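Local structure of oligogalacturonate lyase (Yersinia enterocolitica subsp. enterocolitica, 3PE7) at residues 1-13 against 63-77. The protein probably cleaves short pectin-derived oligogalacturonates in the cytoplasm by beta-elimination, as a manganese-bound seven-bladed beta-propeller lyase. Sequence-based numbering, arbitrary orientation.
Sequences MAKGKQIPLTFDT and YLLDLNTQVATQLTE. With CA (calcium ion), chain C.
Phe11 lays its flat ring against the side chain of Gln70, whose CG sits 3.5 Å from the ring centroid in a CH-pi contact while its amide stacks 15° from the ring plane. Extended beyond CG (chi2 -179°), Gln70 is long enough both to cover this face and to give NE2 to Leu9 O at 3.0 Å. CZ of the ring touches CD2 of Leu65 and CD2 of Leu67. Next to it the CD1 branch of Leu9 reaches CD1 of Leu65 (3.8 Å) and borders the CB of Ala72, whose small side chain leaves room for Leu9 and for CG1 of Ile7. On the other face of the sheet, Gln6 lies side by side with Thr73, and its CB and OE1 pack on CG1 of Val71. Ile7 pairs with Ala72 through two backbone bonds, and Pro8, lacking an N-H, fits the non-hydrogen-bonded place facing Val71. Ahead of strand 6-8, in the type II turn from Ala2 to Lys5, Gly4 N hydrogen-bonds Gln74 O and Lys3 N bonds Glu77 OE1 (2.9 Å, 174°); Gly4's positive phi would jam a beta-carbon against the preceding carbonyl oxygen. Lys3 bends its long chain to bring NZ to Leu75 O (2.8 Å) and also salt-bridges Glu114. Met1 O binds calcium together with Asp57, whose other oxygen accepts from Gln74 NE2. Strand 6-8 forms the outermost antiparallel strand of a propeller blade, beside 71-74 and then 61-66, before the chain passes to strand 12-15 of the neighbouring sheet.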
loop_
_atom_site.group_PDB
_atom_site.type_symbol
_atom_site.label_atom_id
_atom_site.label_comp_id
_atom_site.label_asym_id
_atom_site.label_seq_id
_atom_site.Cartn_x
_atom_site.Cartn_y
_atom_site.Cartn_z
ATOM N N MET A 1 -5.995 23.373 -15.307
ATOM C CA MET A 1 -5.786 21.892 -15.443
ATOM C C MET A 1 -7.103 21.143 -15.714
ATOM O O MET A 1 -8.189 21.679 -15.507
ATOM C CB MET A 1 -5.070 21.322 -14.205
ATOM C CG MET A 1 -3.596 21.736 -14.075
ATOM S SD MET A 1 -2.578 21.149 -15.438
ATOM C CE MET A 1 -2.481 19.380 -15.097
ATOM N N ALA A 2 -6.979 19.904 -16.190
ATOM C CA ALA A 2 -8.093 18.999 -16.479
ATOM C C ALA A 2 -7.494 17.682 -16.963
ATOM O O ALA A 2 -6.290 17.593 -17.209
ATOM C CB ALA A 2 -9.012 19.580 -17.568
ATOM N N LYS A 3 -8.337 16.660 -17.079
ATOM C CA LYS A 3 -7.918 15.375 -17.642
ATOM C C LYS A 3 -7.174 15.612 -18.968
ATOM O O LYS A 3 -7.652 16.340 -19.837
ATOM C CB LYS A 3 -9.144 14.470 -17.841
ATOM C CG LYS A 3 -8.857 13.109 -18.451
ATOM C CD LYS A 3 -10.153 12.413 -18.870
ATOM C CE LYS A 3 -10.779 11.635 -17.743
ATOM N NZ LYS A 3 -9.975 10.421 -17.404
ATOM N N GLY A 4 -5.979 15.037 -19.090
ATOM C CA GLY A 4 -5.187 15.148 -20.314
ATOM C C GLY A 4 -4.199 16.302 -20.360
ATOM O O GLY A 4 -3.305 16.323 -21.213
ATOM N N LYS A 5 -4.342 17.263 -19.454
ATOM C CA LYS A 5 -3.419 18.392 -19.425
ATOM C C LYS A 5 -2.064 17.950 -18.884
ATOM O O LYS A 5 -1.974 17.033 -18.076
ATOM C CB LYS A 5 -3.983 19.556 -18.604
ATOM C CG LYS A 5 -5.290 20.153 -19.143
ATOM C CD LYS A 5 -5.269 20.340 -20.651
ATOM C CE LYS A 5 -6.496 21.107 -21.131
ATOM N NZ LYS A 5 -6.294 22.556 -20.857
ATOM N N GLN A 6 -1.020 18.623 -19.349
ATOM C CA GLN A 6 0.347 18.287 -18.977
ATOM C C GLN A 6 0.947 19.437 -18.213
ATOM O O GLN A 6 0.673 20.605 -18.511
ATOM C CB GLN A 6 1.182 17.990 -20.226
ATOM C CG GLN A 6 0.732 16.744 -20.980
ATOM C CD GLN A 6 1.469 16.533 -22.302
ATOM O OE1 GLN A 6 2.689 16.716 -22.402
ATOM N NE2 GLN A 6 0.732 16.109 -23.313
ATOM N N ILE A 7 1.757 19.109 -17.213
ATOM C CA ILE A 7 2.520 20.120 -16.482
ATOM C C ILE A 7 3.957 19.661 -16.335
ATOM O O ILE A 7 4.202 18.491 -16.037
ATOM C CB ILE A 7 1.953 20.431 -15.082
ATOM C CG1 ILE A 7 1.614 19.151 -14.328
ATOM C CG2 ILE A 7 0.751 21.340 -15.198
ATOM C CD1 ILE A 7 1.452 19.369 -12.860
ATOM N N PRO A 8 4.913 20.580 -16.565
ATOM C CA PRO A 8 6.321 20.233 -16.384
ATOM C C PRO A 8 6.733 20.336 -14.920
ATOM O O PRO A 8 6.376 21.297 -14.230
ATOM C CB PRO A 8 7.052 21.279 -17.226
ATOM C CG PRO A 8 6.141 22.477 -17.226
ATOM C CD PRO A 8 4.729 21.927 -17.143
ATOM N N LEU A 9 7.473 19.344 -14.441
ATOM C CA LEU A 9 7.938 19.397 -13.066
ATOM C C LEU A 9 9.440 19.568 -13.020
ATOM O O LEU A 9 10.149 19.043 -13.875
ATOM C CB LEU A 9 7.537 18.132 -12.317
ATOM C CG LEU A 9 6.043 17.814 -12.266
ATOM C CD1 LEU A 9 5.861 16.558 -11.451
ATOM C CD2 LEU A 9 5.258 18.963 -11.669
ATOM N N THR A 10 9.908 20.273 -12.001
ATOM C CA THR A 10 11.334 20.358 -11.721
ATOM C C THR A 10 11.737 19.251 -10.753
ATOM O O THR A 10 11.013 18.970 -9.797
ATOM C CB THR A 10 11.675 21.733 -11.103
ATOM O OG1 THR A 10 11.317 22.777 -12.009
ATOM C CG2 THR A 10 13.142 21.838 -10.795
ATOM N N PHE A 11 12.861 18.592 -11.026
ATOM C CA PHE A 11 13.378 17.533 -10.166
ATOM C C PHE A 11 14.557 18.140 -9.421
ATOM O O PHE A 11 15.549 18.570 -10.048
ATOM C CB PHE A 11 13.882 16.343 -10.995
ATOM C CG PHE A 11 12.798 15.467 -11.585
ATOM C CD1 PHE A 11 13.156 14.304 -12.268
ATOM C CD2 PHE A 11 11.440 15.777 -11.441
ATOM C CE1 PHE A 11 12.199 13.468 -12.834
ATOM C CE2 PHE A 11 10.462 14.962 -11.993
ATOM C CZ PHE A 11 10.828 13.784 -12.692
ATOM N N ASP A 12 14.479 18.174 -8.098
ATOM C CA ASP A 12 15.520 18.822 -7.304
ATOM C C ASP A 12 16.370 17.797 -6.556
ATOM O O ASP A 12 15.883 17.095 -5.655
ATOM C CB ASP A 12 14.906 19.849 -6.350
ATOM C CG ASP A 12 14.259 21.009 -7.093
ATOM O OD1 ASP A 12 14.993 21.748 -7.770
ATOM O OD2 ASP A 12 13.038 21.189 -7.009
ATOM N N THR A 13 17.640 17.719 -6.941
ATOM C CA THR A 13 18.550 16.679 -6.456
ATOM C C THR A 13 19.560 17.243 -5.450
ATOM O O THR A 13 20.121 18.328 -5.659
ATOM C CB THR A 13 19.301 16.013 -7.612
ATOM O OG1 THR A 13 18.361 15.522 -8.570
ATOM C CG2 THR A 13 20.154 14.844 -7.117
ATOM N N TYR A 63 -2.097 11.379 -11.547
ATOM C CA TYR A 63 -1.199 11.868 -12.581
ATOM C C TYR A 63 -0.241 10.768 -12.984
ATOM O O TYR A 63 0.049 9.888 -12.183
ATOM C CB TYR A 63 -0.385 13.065 -12.063
ATOM C CG TYR A 63 -1.237 14.274 -11.824
ATOM C CD1 TYR A 63 -1.289 15.312 -12.756
ATOM C CD2 TYR A 63 -2.012 14.380 -10.669
ATOM C CE1 TYR A 63 -2.124 16.424 -12.547
ATOM C CE2 TYR A 63 -2.846 15.476 -10.457
ATOM C CZ TYR A 63 -2.882 16.498 -11.396
ATOM O OH TYR A 63 -3.705 17.582 -11.182
ATOM N N LEU A 64 0.228 10.801 -14.238
ATOM C CA LEU A 64 1.321 9.925 -14.646
ATOM C C LEU A 64 2.523 10.789 -14.962
ATOM O O LEU A 64 2.470 11.664 -15.846
ATOM C CB LEU A 64 0.927 9.071 -15.872
ATOM C CG LEU A 64 1.887 7.930 -16.207
ATOM C CD1 LEU A 64 1.759 6.791 -15.193
ATOM C CD2 LEU A 64 1.601 7.394 -17.608
ATOM N N LEU A 65 3.614 10.550 -14.247
ATOM C CA LEU A 65 4.830 11.338 -14.402
ATOM C C LEU A 65 5.815 10.589 -15.305
ATOM O O LEU A 65 6.174 9.433 -15.017
ATOM C CB LEU A 65 5.473 11.605 -13.027
ATOM C CG LEU A 65 6.845 12.280 -12.946
ATOM C CD1 LEU A 65 6.898 13.612 -13.688
ATOM C CD2 LEU A 65 7.261 12.456 -11.478
ATOM N N ASP A 66 6.223 11.242 -16.394
ATOM C CA ASP A 66 7.291 10.715 -17.258
ATOM C C ASP A 66 8.617 11.138 -16.617
ATOM O O ASP A 66 8.933 12.321 -16.558
ATOM C CB ASP A 66 7.169 11.246 -18.685
ATOM C CG ASP A 66 8.153 10.590 -19.640
ATOM O OD1 ASP A 66 9.355 10.495 -19.314
ATOM O OD2 ASP A 66 7.724 10.183 -20.740
ATOM N N LEU A 67 9.374 10.164 -16.128
ATOM C CA LEU A 67 10.579 10.461 -15.345
ATOM C C LEU A 67 11.753 10.936 -16.196
ATOM O O LEU A 67 12.716 11.490 -15.675
ATOM C CB LEU A 67 10.978 9.257 -14.477
ATOM C CG LEU A 67 9.953 8.826 -13.417
ATOM C CD1 LEU A 67 10.327 7.447 -12.898
ATOM C CD2 LEU A 67 9.887 9.819 -12.276
ATOM N N ASN A 68 11.659 10.725 -17.505
ATOM C CA ASN A 68 12.697 11.186 -18.419
ATOM C C ASN A 68 12.416 12.611 -18.871
ATOM O O ASN A 68 13.307 13.455 -18.957
ATOM C CB ASN A 68 12.792 10.236 -19.614
ATOM C CG ASN A 68 13.355 8.877 -19.236
ATOM O OD1 ASN A 68 12.737 7.849 -19.495
ATOM N ND2 ASN A 68 14.510 8.867 -18.591
ATOM N N THR A 69 11.146 12.889 -19.107
ATOM C CA THR A 69 10.739 14.138 -19.699
ATOM C C THR A 69 10.364 15.154 -18.605
ATOM O O THR A 69 10.350 16.371 -18.834
ATOM C CB THR A 69 9.606 13.805 -20.681
ATOM O OG1 THR A 69 9.730 14.563 -21.883
ATOM C CG2 THR A 69 8.272 13.925 -20.077
ATOM N N GLN A 70 10.095 14.625 -17.412
ATOM C CA GLN A 70 9.644 15.387 -16.236
ATOM C C GLN A 70 8.272 16.024 -16.451
ATOM O O GLN A 70 7.918 16.966 -15.772
ATOM C CB GLN A 70 10.705 16.397 -15.763
ATOM C CG GLN A 70 12.023 15.689 -15.473
ATOM C CD GLN A 70 13.143 16.573 -14.979
ATOM O OE1 GLN A 70 14.296 16.130 -14.924
ATOM N NE2 GLN A 70 12.829 17.821 -14.624
ATOM N N VAL A 71 7.494 15.478 -17.382
ATOM C CA VAL A 71 6.132 15.951 -17.590
ATOM C C VAL A 71 5.129 15.031 -16.920
ATOM O O VAL A 71 5.210 13.812 -17.062
ATOM C CB VAL A 71 5.811 16.120 -19.111
ATOM C CG1 VAL A 71 4.325 16.442 -19.328
ATOM C CG2 VAL A 71 6.697 17.207 -19.715
ATOM N N ALA A 72 4.204 15.630 -16.161
ATOM C CA ALA A 72 3.100 14.902 -15.538
ATOM C C ALA A 72 1.819 15.135 -16.333
ATOM O O ALA A 72 1.463 16.277 -16.643
ATOM C CB ALA A 72 2.915 15.378 -14.126
ATOM N N THR A 73 1.123 14.058 -16.661
ATOM C CA THR A 73 -0.163 14.178 -17.334
ATOM C C THR A 73 -1.280 13.876 -16.333
ATOM O O THR A 73 -1.240 12.852 -15.658
ATOM C CB THR A 73 -0.246 13.204 -18.525
ATOM O OG1 THR A 73 0.832 13.478 -19.432
ATOM C CG2 THR A 73 -1.607 13.357 -19.270
ATOM N N GLN A 74 -2.265 14.766 -16.247
ATOM C CA GLN A 74 -3.422 14.537 -15.385
ATOM C C GLN A 74 -4.294 13.447 -15.968
ATOM O O GLN A 74 -4.742 13.554 -17.129
ATOM C CB GLN A 74 -4.236 15.830 -15.211
ATOM C CG GLN A 74 -5.360 15.692 -14.182
ATOM C CD GLN A 74 -6.045 17.006 -13.900
ATOM O OE1 GLN A 74 -5.480 18.079 -14.141
ATOM N NE2 GLN A 74 -7.255 16.935 -13.344
ATOM N N LEU A 75 -4.544 12.414 -15.168
ATOM C CA LEU A 75 -5.271 11.211 -15.610
ATOM C C LEU A 75 -6.750 11.252 -15.263
ATOM O O LEU A 75 -7.573 10.745 -16.011
ATOM C CB LEU A 75 -4.667 9.947 -14.994
ATOM C CG LEU A 75 -3.179 9.670 -15.258
ATOM C CD1 LEU A 75 -2.790 8.372 -14.541
ATOM C CD2 LEU A 75 -2.927 9.541 -16.759
ATOM N N THR A 76 -7.068 11.774 -14.085
ATOM C CA THR A 76 -8.456 11.808 -13.616
ATOM C C THR A 76 -8.790 13.249 -13.170
ATOM O O THR A 76 -7.888 14.060 -12.919
ATOM C CB THR A 76 -8.698 10.800 -12.460
ATOM O OG1 THR A 76 -7.923 11.179 -11.306
ATOM C CG2 THR A 76 -8.317 9.371 -12.867
ATOM N N GLU A 77 -10.085 13.552 -13.086
ATOM C CA GLU A 77 -10.521 14.867 -12.666
ATOM C C GLU A 77 -11.767 14.770 -11.801
ATOM O O GLU A 77 -12.484 13.762 -11.824
ATOM C CB GLU A 77 -10.751 15.761 -13.899
ATOM C CG GLU A 77 -11.851 15.277 -14.837
ATOM C CD GLU A 77 -11.997 16.124 -16.103
ATOM O OE1 GLU A 77 -11.123 16.966 -16.393
ATOM O OE2 GLU A 77 -13.006 15.949 -16.828
HETATM CA CA CA C . -9.615 22.547 -13.924
HETATM O O HOH W 1 -8.419 24.643 -13.922
HETATM O O HOH W 2 -10.637 22.909 -16.065
HETATM O O HOH W 3 -10.781 20.457 -13.865
#